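Local coordinates for putative cytoplasmic protein (Salmonella typhimurium LT2, PDB 2Q02) that is of unknown function but binds zinc within a xylose isomerase-like TIM barrel and may act as an isomerase, at residues A[74-79]-A[116-121]; A[106-111]-A[139-144]; A[147-152]-A[177-182]. All blocks are in the same frame, centred on the assembly; numbering follows the deposited sequence.

The three contacts follow one another along the loop side of the barrel where the strands end, joining neighbouring beta-alpha units. Contact 2 lies between the other two: its centre is about 12 Å from that of contact 1 and about 11 Å from that of contact 3, whereas contacts 1 and 3 are about 18 Å apart. Tyr74 OH, 3.0 Å from Asn108 N, ties contact 1 to contact 2, and Leu107 O, 2.9 Å from Ser147 N, ties contact 2 to contact 3. Contact 2 holds the zinc ligand Glu139; the Phe76 side chain of contact 1 is about 7 Å from that of Glu139, and the Arg149 side chain of contact 3 about 10 Å.

Contact 1. Residues A[74-79]-A[116-121]; sequences YPFNQL and EVTVEA
Asn77 and Thr118 make the polar link between the loop 74-79 and the helical segment 116-121. The Thr118 hydroxyl gives its hydrogen to Asn77 OD1, but the modelled OG1 to OD1 separation of 2.4 Å is very short and its exact length doubtful. Thr118 serves two partners because of its torsion (chi1 -67°): OG1 stands beside the backbone N and meets the amide, while CG2, on the far side from that N, goes to the Phe76 ring, 4.0 Å from CZ. Asn77 OD1 also sits above one face of this ring, toward its rim.

The apolar part centres on Ala121. Its CB approaches Phe76 O at 3.5 Å and lies obliquely to the ring, and Leu79 adds its CD2 branch, 4.2 Å from Ala121 CB. Val117 contributes CG1, which packs at 3.8 Å on Asn77 O.

Backbone bonding shapes the loop. A type I turn from Pro75 to Gln78, closed by Gln78 N to Pro75 O, follows a cis peptide before Pro75 and brings Phe76, Asn77 and Leu79 round to the helix.

The loop leads from strand 66-73 into helix 81-97, and it meets the first turns of helix 115-130. Phe76 continues along that helix onto Ile122 and Leu125, while Thr118 also reaches Leu157 of helix 151-161.

Contact 2. Residues A[106-111]-A[139-144]; sequences PLNDGT and EPLGFR. With ZN (zinc ion), chain E.
Two flat groups meet where the Asn108 amide approaches the Phe143 ring. The side chains cross at about a right angle, with their planes 36° apart, so the amide is neither stacked flat nor set upright on the ring. ND2 comes in obliquely, 3.4 Å from Phe143 CD2, and OD1 lies 3.4 Å from Phe143 CB. The Phe143 ring also meets the ring of His173, the two planes steeply inclined.

Leu141 fills the other half of the contact. Its CG packs 3.6 Å from Pro106 CD, and its CD1 branch lies 3.8 Å from Asn108 CB, so one leucine touches both the proline ring and the stem of the amide. Next to it, Pro106 CD abuts Glu139 O at 3.1 Å.

The Glu139 side chain turns away from Pro106: extended from CG on (chi2 163°), it carries OE2 to the zinc ion at 2.1 Å, whereas OE1 stays at 3.2 Å. Asp170, His197 and Glu245 are its fellow ligands.

Van der Waals packing thus joins the two loops. Glu139 faces both ways, its carbonyl resting against Pro106 while its carboxylate binds the metal through one oxygen.

Contact 3. Residues A[147-152]-A[177-182]; sequences SLRSAV and YEEAEK
Arg149 and Tyr177 form the heart of this contact, and all three side-chain nitrogens of the arginine are engaged. NH1 donates to Glu179 OE2 across the contact, a weak bond of 3.4 Å and 136° that is part of a salt bridge; the guanidinium and carboxylate planes are turned 57° apart, so the two do not meet flat. NH2 has a stronger partner in the loop before it, the carbonyl O of Gly142. NE also has its hydrogen bond outside the two segments, on the side where the Phe143 carbonyl lies close by. Held on these sides, the guanidinium presents a face to Tyr177: CD1 stands 3.6 Å above its plane, over the centre. With the planes 79° apart, it is the rim of the ring that meets the cation, and NH1 lies in the ring plane.

The ring itself is sandwiched. Arg149 C lies over one face toward the rim, and Glu179 C and Ala180 N over the opposite one, supplied by the type I turn from Tyr177 to Ala180. That turn has a weak backbone bond, Ala180 N to Tyr177 O. Ser150 completes the packing, its CB 3.6 Å from Tyr177 CE2.

Ser150 OG accepts from Trp153 N. Ser150 is thus the N-cap of helix 151-161, and Tyr177, just past helix 171-176, leans on it: two neighbouring loops of a TIM barrel pinned together where one helix starts and another has just ended.

Contact 1. Residues A[74-79]-A[116-121]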
ATOM      1  N   TYR A  74      11.174   2.566   5.142  1.00 45.88           N
ATOM      2  CA  TYR A  74      10.869   2.936   6.535  1.00 45.67           C
ATOM      3  C   TYR A  74      12.160   3.242   7.313  1.00 46.00           C
ATOM      4  O   TYR A  74      13.146   2.528   7.150  1.00 45.88           O
ATOM      5  CB  TYR A  74      10.047   1.829   7.242  1.00 45.56           C
ATOM      6  CG  TYR A  74       9.833   2.089   8.741  1.00 46.03           C
ATOM      7  CD1 TYR A  74       8.754   2.852   9.181  1.00 42.00           C
ATOM      8  CD2 TYR A  74      10.726   1.603   9.702  1.00 42.00           C
ATOM      9  CE1 TYR A  74       8.558   3.130  10.518  1.00 42.55           C
ATOM     10  CE2 TYR A  74      10.544   1.889  11.045  1.00 43.73           C
ATOM     11  CZ  TYR A  74       9.449   2.665  11.440  1.00 45.90           C
ATOM     12  OH  TYR A  74       9.211   2.985  12.752  1.00 45.35           O
ATOM     13  N   PRO A  75      12.183   4.329   8.126  1.00 46.61           N
ATOM     14  CA  PRO A  75      11.257   5.472   8.225  1.00 46.39           C
ATOM     15  C   PRO A  75      11.676   6.631   7.317  1.00 45.66           C
ATOM     16  O   PRO A  75      12.742   7.209   7.503  1.00 45.67           O
ATOM     17  CB  PRO A  75      11.341   5.853   9.711  1.00 45.50           C
ATOM     18  CG  PRO A  75      12.742   5.468  10.126  1.00 45.41           C
ATOM     19  CD  PRO A  75      13.260   4.443   9.129  1.00 47.01           C
ATOM     20  N   PHE A  76      10.828   6.985   6.357  1.00 45.19           N
ATOM     21  CA  PHE A  76      11.189   8.020   5.347  1.00 46.36           C
ATOM     22  C   PHE A  76      11.441   9.363   6.004  1.00 46.46           C
ATOM     23  O   PHE A  76      12.152  10.235   5.506  1.00 46.87           O
ATOM     24  CB  PHE A  76      10.101   8.148   4.255  1.00 46.03           C
ATOM     25  CG  PHE A  76       8.974   9.098   4.592  1.00 44.30           C
ATOM     26  CD1 PHE A  76       9.059  10.441   4.264  1.00 45.23           C
ATOM     27  CD2 PHE A  76       7.797   8.628   5.176  1.00 48.24           C
ATOM     28  CE1 PHE A  76       7.998  11.315   4.544  1.00 47.61           C
ATOM     29  CE2 PHE A  76       6.727   9.485   5.452  1.00 47.32           C
ATOM     30  CZ  PHE A  76       6.840  10.835   5.138  1.00 48.57           C
ATOM     31  N   ASN A  77      10.822   9.441   7.149  1.00 45.94           N
ATOM     32  CA  ASN A  77      10.641  10.588   7.981  1.00 48.12           C
ATOM     33  C   ASN A  77      11.896  10.982   8.785  1.00 46.27           C
ATOM     34  O   ASN A  77      11.997  12.084   9.287  1.00 43.77           O
ATOM     35  CB  ASN A  77       9.535  10.117   8.975  1.00 47.78           C
ATOM     36  CG  ASN A  77       8.499  11.117   9.175  1.00 49.35           C
ATOM     37  OD1 ASN A  77       8.572  12.220   8.627  1.00 70.43           O
ATOM     38  ND2 ASN A  77       7.519  10.777   9.967  1.00 50.29           N
ATOM     39  N   GLN A  78      12.802  10.019   8.956  1.00 49.80           N
ATOM     40  CA  GLN A  78      14.009  10.140   9.785  1.00 51.00           C
ATOM     41  C   GLN A  78      15.192   9.787   8.894  1.00 51.13           C
ATOM     42  O   GLN A  78      15.824   8.728   9.023  1.00 52.22           O
ATOM     43  CB  GLN A  78      13.908   9.184  10.972  1.00 51.42           C
ATOM     44  CG  GLN A  78      15.138   9.132  11.875  1.00 53.13           C
ATOM     45  CD  GLN A  78      14.771   8.787  13.301  1.00 57.45           C
ATOM     46  OE1 GLN A  78      15.049   7.668  13.772  1.00 67.24           O
ATOM     47  NE2 GLN A  78      14.099   9.742  14.001  1.00 56.32           N
ATOM     48  N   LEU A  79      15.471  10.700   7.974  1.00 51.53           N
ATOM     49  CA  LEU A  79      16.272  10.411   6.793  1.00 52.52           C
ATOM     50  C   LEU A  79      17.790  10.552   7.055  1.00 53.57           C
ATOM     51  O   LEU A  79      18.446  11.482   6.563  1.00 52.13           O
ATOM     52  CB  LEU A  79      15.793  11.327   5.646  1.00 54.63           C
ATOM     53  CG  LEU A  79      16.007  10.965   4.175  1.00 51.70           C
ATOM     54  CD1 LEU A  79      15.357   9.631   3.831  1.00 55.17           C
ATOM     55  CD2 LEU A  79      15.452  12.085   3.279  1.00 50.56           C
ATOM     56  N   GLU A 116       8.271  20.235   9.994  1.00 44.95           N
ATOM     57  CA  GLU A 116       9.385  20.848   9.219  1.00 44.90           C
ATOM     58  C   GLU A 116      10.368  19.801   8.735  1.00 44.76           C
ATOM     59  O   GLU A 116      10.834  19.859   7.588  1.00 44.29           O
ATOM     60  CB  GLU A 116      10.182  21.873  10.026  1.00 43.28           C
ATOM     61  CG  GLU A 116       9.382  23.074  10.545  1.00 49.33           C
ATOM     62  CD  GLU A 116       8.862  22.891  11.976  1.00 43.11           C
ATOM     63  OE1 GLU A 116       8.493  21.751  12.319  1.00 37.18           O
ATOM     64  OE2 GLU A 116       8.828  23.886  12.740  1.00 40.88           O
ATOM     65  N   VAL A 117      10.670  18.839   9.611  1.00 44.49           N
ATOM     66  CA  VAL A 117      11.574  17.742   9.265  1.00 44.21           C
ATOM     67  C   VAL A 117      10.935  16.796   8.231  1.00 45.41           C
ATOM     68  O   VAL A 117      11.607  16.361   7.307  1.00 46.08           O
ATOM     69  CB  VAL A 117      12.031  16.963  10.522  1.00 44.60           C
ATOM     70  CG1 VAL A 117      12.754  15.689  10.172  1.00 41.16           C
ATOM     71  CG2 VAL A 117      12.903  17.851  11.389  1.00 43.69           C
ATOM     72  N   THR A 118       9.651  16.469   8.388  1.00 44.88           N
ATOM     73  CA  THR A 118       8.950  15.657   7.387  1.00 45.05           C
ATOM     74  C   THR A 118       8.950  16.342   6.012  1.00 45.08           C
ATOM     75  O   THR A 118       9.189  15.705   5.001  1.00 45.01           O
ATOM     76  CB  THR A 118       7.471  15.272   7.819  1.00 44.65           C
ATOM     77  OG1 THR A 118       7.502  14.389   8.937  1.00 44.73           O
ATOM     78  CG2 THR A 118       6.703  14.556   6.721  1.00 42.52           C
ATOM     79  N   VAL A 119       8.644  17.631   5.981  1.00 45.20           N
ATOM     80  CA  VAL A 119       8.645  18.390   4.735  1.00 45.17           C
ATOM     81  C   VAL A 119      10.035  18.354   4.067  1.00 46.19           C
ATOM     82  O   VAL A 119      10.147  18.069   2.857  1.00 46.66           O
ATOM     83  CB  VAL A 119       8.189  19.837   4.976  1.00 44.19           C
ATOM     84  CG1 VAL A 119       8.520  20.717   3.798  1.00 44.95           C
ATOM     85  CG2 VAL A 119       6.697  19.870   5.224  1.00 44.13           C
ATOM     86  N   GLU A 120      11.083  18.642   4.847  1.00 45.84           N
ATOM     87  CA  GLU A 120      12.445  18.503   4.352  1.00 45.49           C
ATOM     88  C   GLU A 120      12.717  17.102   3.785  1.00 45.23           C
ATOM     89  O   GLU A 120      13.352  16.952   2.744  1.00 45.17           O
ATOM     90  CB  GLU A 120      13.521  18.811   5.400  1.00 46.38           C
ATOM     91  CG  GLU A 120      14.882  19.155   4.763  1.00 48.78           C
ATOM     92  CD  GLU A 120      14.803  20.379   3.804  1.00 54.95           C
ATOM     93  OE1 GLU A 120      13.944  21.277   4.047  1.00 60.62           O
ATOM     94  OE2 GLU A 120      15.582  20.449   2.815  1.00 56.23           O
ATOM     95  N   ALA A 121      12.239  16.071   4.456  1.00 44.28           N
ATOM     96  CA  ALA A 121      12.428  14.703   3.950  1.00 43.96           C
ATOM     97  C   ALA A 121      11.705  14.462   2.613  1.00 44.90           C
ATOM     98  O   ALA A 121      12.218  13.793   1.715  1.00 45.78           O
ATOM     99  CB  ALA A 121      11.980  13.660   4.991  1.00 43.31           C
TER

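Contact 2. Residues A[106-111]-A[139-144]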
ATOM      1  N   PRO A 106       6.145   6.500   7.526  1.00 45.44           N
ATOM      2  CA  PRO A 106       6.693   7.412   8.535  1.00 44.47           C
ATOM      3  C   PRO A 106       7.206   6.673   9.746  1.00 44.70           C
ATOM      4  O   PRO A 106       6.791   5.552   9.997  1.00 45.14           O
ATOM      5  CB  PRO A 106       5.477   8.247   8.960  1.00 44.28           C
ATOM      6  CG  PRO A 106       4.313   7.268   8.838  1.00 43.91           C
ATOM      7  CD  PRO A 106       4.669   6.425   7.604  1.00 44.76           C
ATOM      8  N   LEU A 107       8.083   7.321  10.500  1.00 44.87           N
ATOM      9  CA  LEU A 107       8.551   6.791  11.779  1.00 45.11           C
ATOM     10  C   LEU A 107       7.353   6.438  12.666  1.00 45.34           C
ATOM     11  O   LEU A 107       6.354   7.159  12.706  1.00 44.65           O
ATOM     12  CB  LEU A 107       9.484   7.780  12.500  1.00 43.65           C
ATOM     13  CG  LEU A 107      10.101   7.294  13.820  1.00 45.78           C
ATOM     14  CD1 LEU A 107      11.203   6.249  13.579  1.00 45.49           C
ATOM     15  CD2 LEU A 107      10.645   8.439  14.652  1.00 44.76           C
ATOM     16  N   ASN A 108       7.459   5.317  13.368  1.00 44.57           N
ATOM     17  CA  ASN A 108       6.322   4.780  14.122  1.00 44.83           C
ATOM     18  C   ASN A 108       6.842   4.147  15.406  1.00 45.07           C
ATOM     19  O   ASN A 108       6.653   2.971  15.659  1.00 45.34           O
ATOM     20  CB  ASN A 108       5.491   3.818  13.240  1.00 44.35           C
ATOM     21  CG  ASN A 108       4.241   3.264  13.935  1.00 43.61           C
ATOM     22  OD1 ASN A 108       3.398   3.999  14.422  1.00 46.40           O
ATOM     23  ND2 ASN A 108       4.116   1.942  13.942  1.00 43.69           N
ATOM     24  N   ASP A 109       7.546   4.944  16.200  1.00 45.79           N
ATOM     25  CA  ASP A 109       8.129   4.464  17.466  1.00 46.06           C
ATOM     26  C   ASP A 109       7.734   5.338  18.681  1.00 45.93           C
ATOM     27  O   ASP A 109       8.351   5.257  19.755  1.00 43.86           O
ATOM     28  CB  ASP A 109       9.670   4.346  17.379  1.00 46.77           C
ATOM     29  CG  ASP A 109      10.385   5.707  17.360  1.00 48.79           C
ATOM     30  OD1 ASP A 109       9.712   6.755  17.478  1.00 46.58           O
ATOM     31  OD2 ASP A 109      11.630   5.714  17.215  1.00 48.33           O
ATOM     32  N   GLY A 110       6.713   6.177  18.506  1.00 45.73           N
ATOM     33  CA  GLY A 110       6.214   7.009  19.605  1.00 44.97           C
ATOM     34  C   GLY A 110       6.944   8.328  19.777  1.00 44.77           C
ATOM     35  O   GLY A 110       6.666   9.085  20.703  1.00 43.98           O
ATOM     36  N   THR A 111       7.870   8.601  18.869  1.00 44.86           N
ATOM     37  CA  THR A 111       8.673   9.801  18.900  1.00 45.79           C
ATOM     38  C   THR A 111       8.130  10.812  17.900  1.00 44.66           C
ATOM     39  O   THR A 111       7.686  10.455  16.813  1.00 44.33           O
ATOM     40  CB  THR A 111      10.130   9.477  18.624  1.00 45.20           C
ATOM     41  OG1 THR A 111      10.699   8.951  19.826  1.00 49.13           O
ATOM     42  CG2 THR A 111      10.903  10.689  18.239  1.00 48.74           C
ATOM     43  N   GLU A 139       2.487   6.885   2.794  1.00 45.70           N
ATOM     44  CA  GLU A 139       1.415   6.159   3.489  1.00 45.79           C
ATOM     45  C   GLU A 139       1.407   6.498   4.968  1.00 45.29           C
ATOM     46  O   GLU A 139       2.247   5.994   5.714  1.00 45.35           O
ATOM     47  CB  GLU A 139       1.609   4.656   3.376  1.00 46.72           C
ATOM     48  CG  GLU A 139       0.570   3.836   4.146  1.00 46.83           C
ATOM     49  CD  GLU A 139       0.524   2.392   3.707  1.00 47.02           C
ATOM     50  OE1 GLU A 139       1.538   1.910   3.168  1.00 47.41           O
ATOM     51  OE2 GLU A 139      -0.525   1.740   3.906  1.00 51.89           O
ATOM     52  N   PRO A 140       0.473   7.350   5.401  1.00 44.84           N
ATOM     53  CA  PRO A 140       0.271   7.527   6.826  1.00 45.01           C
ATOM     54  C   PRO A 140      -0.115   6.215   7.540  1.00 46.24           C
ATOM     55  O   PRO A 140      -0.868   5.385   6.994  1.00 46.28           O
ATOM     56  CB  PRO A 140      -0.893   8.527   6.915  1.00 45.47           C
ATOM     57  CG  PRO A 140      -1.031   9.148   5.594  1.00 45.87           C
ATOM     58  CD  PRO A 140      -0.404   8.216   4.591  1.00 46.68           C
ATOM     59  N   LEU A 141       0.433   6.044   8.750  1.00 45.93           N
ATOM     60  CA  LEU A 141       0.129   4.916   9.614  1.00 45.53           C
ATOM     61  C   LEU A 141      -0.718   5.413  10.756  1.00 45.21           C
ATOM     62  O   LEU A 141      -0.370   6.388  11.416  1.00 43.97           O
ATOM     63  CB  LEU A 141       1.398   4.301  10.189  1.00 45.75           C
ATOM     64  CG  LEU A 141       2.494   3.964   9.194  1.00 45.26           C
ATOM     65  CD1 LEU A 141       3.732   3.559   9.928  1.00 47.83           C
ATOM     66  CD2 LEU A 141       2.063   2.881   8.239  1.00 47.09           C
ATOM     67  N   GLY A 142      -1.829   4.733  10.999  1.00 46.14           N
ATOM     68  CA  GLY A 142      -2.813   5.183  11.992  1.00 45.11           C
ATOM     69  C   GLY A 142      -2.475   4.918  13.454  1.00 44.25           C
ATOM     70  O   GLY A 142      -3.139   5.446  14.341  1.00 43.48           O
ATOM     71  N   PHE A 143      -1.462   4.100  13.721  1.00 44.27           N
ATOM     72  CA  PHE A 143      -1.080   3.804  15.092  1.00 44.30           C
ATOM     73  C   PHE A 143      -0.897   5.078  15.905  1.00 44.89           C
ATOM     74  O   PHE A 143      -0.402   6.090  15.406  1.00 45.18           O
ATOM     75  CB  PHE A 143       0.208   2.998  15.165  1.00 43.55           C
ATOM     76  CG  PHE A 143       0.143   1.736  14.398  1.00 46.99           C
ATOM     77  CD1 PHE A 143      -0.611   0.669  14.871  1.00 42.28           C
ATOM     78  CD2 PHE A 143       0.785   1.625  13.166  1.00 45.34           C
ATOM     79  CE1 PHE A 143      -0.713  -0.474  14.154  1.00 39.38           C
ATOM     80  CE2 PHE A 143       0.693   0.470  12.441  1.00 43.73           C
ATOM     81  CZ  PHE A 143      -0.058  -0.589  12.938  1.00 43.54           C
ATOM     82  N   ARG A 144      -1.284   5.023  17.177  1.00 45.10           N
ATOM     83  CA  ARG A 144      -1.049   6.153  18.088  1.00 45.28           C
ATOM     84  C   ARG A 144       0.409   6.581  18.200  1.00 45.26           C
ATOM     85  O   ARG A 144       0.684   7.756  18.473  1.00 44.08           O
ATOM     86  CB  ARG A 144      -1.537   5.886  19.499  1.00 44.46           C
ATOM     87  CG  ARG A 144      -2.965   6.260  19.705  1.00 46.68           C
ATOM     88  CD  ARG A 144      -3.559   5.579  20.922  1.00 45.15           C
ATOM     89  NE  ARG A 144      -4.822   6.229  21.255  1.00 50.53           N
ATOM     90  CZ  ARG A 144      -5.101   6.876  22.394  1.00 52.77           C
ATOM     91  NH1 ARG A 144      -4.220   6.951  23.404  1.00 49.86           N
ATOM     92  NH2 ARG A 144      -6.303   7.434  22.535  1.00 52.55           N
TER
HETATM   93 ZN    ZN E 300      -0.834  -0.272   3.325  1.00 45.13          ZN

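Contact 3. Residues A[147-152]-A[177-182]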
ATOM      1  N   SER A 147       4.247   8.909  13.700  1.00 44.65           N
ATOM      2  CA  SER A 147       4.602  10.315  13.560  1.00 44.88           C
ATOM      3  C   SER A 147       3.778  11.031  12.491  1.00 44.85           C
ATOM      4  O   SER A 147       3.860  12.239  12.370  1.00 45.03           O
ATOM      5  CB  SER A 147       6.093  10.468  13.227  1.00 45.14           C
ATOM      6  OG  SER A 147       6.380   9.989  11.925  1.00 39.46           O
ATOM      7  N   LEU A 148       3.012  10.287  11.702  1.00 45.41           N
ATOM      8  CA  LEU A 148       2.226  10.857  10.610  1.00 45.76           C
ATOM      9  C   LEU A 148       0.995   9.961  10.361  1.00 45.87           C
ATOM     10  O   LEU A 148       1.087   8.926   9.705  1.00 47.14           O
ATOM     11  CB  LEU A 148       3.102  10.996   9.340  1.00 44.15           C
ATOM     12  CG  LEU A 148       2.438  11.516   8.051  1.00 46.96           C
ATOM     13  CD1 LEU A 148       1.864  12.940   8.220  1.00 50.26           C
ATOM     14  CD2 LEU A 148       3.388  11.489   6.858  1.00 46.37           C
ATOM     15  N   ARG A 149      -0.140  10.369  10.916  1.00 45.57           N
ATOM     16  CA  ARG A 149      -1.355   9.558  10.962  1.00 45.55           C
ATOM     17  C   ARG A 149      -2.482  10.029  10.045  1.00 45.61           C
ATOM     18  O   ARG A 149      -3.333   9.233   9.631  1.00 46.63           O
ATOM     19  CB  ARG A 149      -1.879   9.587  12.392  1.00 45.43           C
ATOM     20  CG  ARG A 149      -0.815   9.299  13.407  1.00 43.07           C
ATOM     21  CD  ARG A 149      -1.377   9.428  14.790  1.00 45.46           C
ATOM     22  NE  ARG A 149      -2.462   8.486  15.017  1.00 43.24           N
ATOM     23  CZ  ARG A 149      -3.469   8.676  15.855  1.00 42.90           C
ATOM     24  NH1 ARG A 149      -3.561   9.796  16.558  1.00 41.48           N
ATOM     25  NH2 ARG A 149      -4.394   7.729  15.987  1.00 42.56           N
ATOM     26  N   SER A 150      -2.499  11.330   9.755  1.00 45.69           N
ATOM     27  CA  SER A 150      -3.555  11.941   8.950  1.00 45.44           C
ATOM     28  C   SER A 150      -3.140  12.010   7.492  1.00 45.17           C
ATOM     29  O   SER A 150      -2.072  12.550   7.148  1.00 45.17           O
ATOM     30  CB  SER A 150      -3.892  13.350   9.441  1.00 45.27           C
ATOM     31  OG  SER A 150      -4.750  14.017   8.522  1.00 47.90           O
ATOM     32  N   ALA A 151      -3.995  11.461   6.641  1.00 45.15           N
ATOM     33  CA  ALA A 151      -3.852  11.594   5.199  1.00 45.41           C
ATOM     34  C   ALA A 151      -4.007  13.054   4.753  1.00 45.78           C
ATOM     35  O   ALA A 151      -3.290  13.512   3.847  1.00 45.32           O
ATOM     36  CB  ALA A 151      -4.850  10.691   4.470  1.00 43.94           C
ATOM     37  N   VAL A 152      -4.930  13.777   5.392  1.00 45.99           N
ATOM     38  CA  VAL A 152      -5.167  15.196   5.097  1.00 45.34           C
ATOM     39  C   VAL A 152      -3.897  16.022   5.344  1.00 45.84           C
ATOM     40  O   VAL A 152      -3.478  16.802   4.492  1.00 46.61           O
ATOM     41  CB  VAL A 152      -6.338  15.746   5.963  1.00 44.14           C
ATOM     42  CG1 VAL A 152      -6.316  17.283   6.025  1.00 45.78           C
ATOM     43  CG2 VAL A 152      -7.667  15.235   5.459  1.00 40.76           C
ATOM     44  N   TYR A 177      -6.751   5.803  12.825  1.00 47.97           N
ATOM     45  CA  TYR A 177      -6.721   7.250  13.067  1.00 49.77           C
ATOM     46  C   TYR A 177      -8.110   7.675  13.456  1.00 51.41           C
ATOM     47  O   TYR A 177      -8.940   7.916  12.600  1.00 51.05           O
ATOM     48  CB  TYR A 177      -6.256   8.037  11.830  1.00 48.28           C
ATOM     49  CG  TYR A 177      -6.173   9.534  12.072  1.00 47.64           C
ATOM     50  CD1 TYR A 177      -5.668  10.043  13.269  1.00 47.80           C
ATOM     51  CD2 TYR A 177      -6.593  10.441  11.106  1.00 45.78           C
ATOM     52  CE1 TYR A 177      -5.583  11.411  13.487  1.00 51.42           C
ATOM     53  CE2 TYR A 177      -6.525  11.816  11.323  1.00 42.70           C
ATOM     54  CZ  TYR A 177      -6.016  12.288  12.508  1.00 44.47           C
ATOM     55  OH  TYR A 177      -5.940  13.628  12.731  1.00 38.89           O
ATOM     56  N   GLU A 178      -8.370   7.749  14.754  1.00 55.59           N
ATOM     57  CA  GLU A 178      -9.756   7.831  15.235  1.00 60.52           C
ATOM     58  C   GLU A 178     -10.346   9.244  15.195  1.00 61.15           C
ATOM     59  O   GLU A 178     -11.538   9.448  15.469  1.00 59.17           O
ATOM     60  CB  GLU A 178      -9.876   7.212  16.632  1.00 61.54           C
ATOM     61  CG  GLU A 178      -9.514   5.718  16.658  1.00 62.54           C
ATOM     62  CD  GLU A 178     -10.263   4.942  17.725  1.00 63.15           C
ATOM     63  OE1 GLU A 178     -11.500   4.768  17.566  1.00 67.11           O
ATOM     64  OE2 GLU A 178      -9.619   4.500  18.710  1.00 66.59           O
ATOM     65  N   GLU A 179      -9.506  10.197  14.814  1.00 62.85           N
ATOM     66  CA  GLU A 179      -9.907  11.572  14.628  1.00 65.53           C
ATOM     67  C   GLU A 179     -10.114  11.836  13.135  1.00 66.11           C
ATOM     68  O   GLU A 179     -10.252  12.985  12.724  1.00 65.86           O
ATOM     69  CB  GLU A 179      -8.819  12.484  15.206  1.00 66.55           C
ATOM     70  CG  GLU A 179      -8.551  12.267  16.732  1.00 75.03           C
ATOM     71  CD  GLU A 179      -7.503  11.183  17.060  1.00 78.41           C
ATOM     72  OE1 GLU A 179      -7.822   9.970  17.048  1.00 77.76           O
ATOM     73  OE2 GLU A 179      -6.354  11.553  17.368  1.00 86.84           O
ATOM     74  N   ALA A 180     -10.165  10.764  12.338  1.00 67.51           N
ATOM     75  CA  ALA A 180     -10.066  10.863  10.873  1.00 68.19           C
ATOM     76  C   ALA A 180     -11.315  11.390  10.219  1.00 69.20           C
ATOM     77  O   ALA A 180     -11.209  12.096   9.220  1.00 69.42           O
ATOM     78  CB  ALA A 180      -9.735   9.513  10.253  1.00 67.77           C
ATOM     79  N   GLU A 181     -12.484  11.020  10.755  1.00 69.84           N
ATOM     80  CA  GLU A 181     -13.768  11.286  10.081  1.00 70.42           C
ATOM     81  C   GLU A 181     -14.235  12.728  10.213  1.00 70.63           C
ATOM     82  O   GLU A 181     -15.101  13.156   9.448  1.00 69.53           O
ATOM     83  CB  GLU A 181     -14.868  10.343  10.583  1.00 70.53           C
ATOM     84  CG  GLU A 181     -14.666   8.875  10.217  1.00 70.74           C
ATOM     85  CD  GLU A 181     -15.022   8.573   8.776  1.00 69.55           C
ATOM     86  OE1 GLU A 181     -14.354   9.129   7.890  1.00 64.55           O
ATOM     87  OE2 GLU A 181     -15.953   7.769   8.527  1.00 70.44           O
ATOM     88  N   LYS A 182     -13.670  13.459  11.178  1.00 71.43           N
ATOM     89  CA  LYS A 182     -13.953  14.890  11.361  1.00 72.05           C
ATOM     90  C   LYS A 182     -13.654  15.726  10.098  1.00 72.19           C
ATOM     91  O   LYS A 182     -14.559  16.315   9.497  1.00 73.83           O
ATOM     92  CB  LYS A 182     -13.164  15.441  12.553  1.00 71.91           C
TER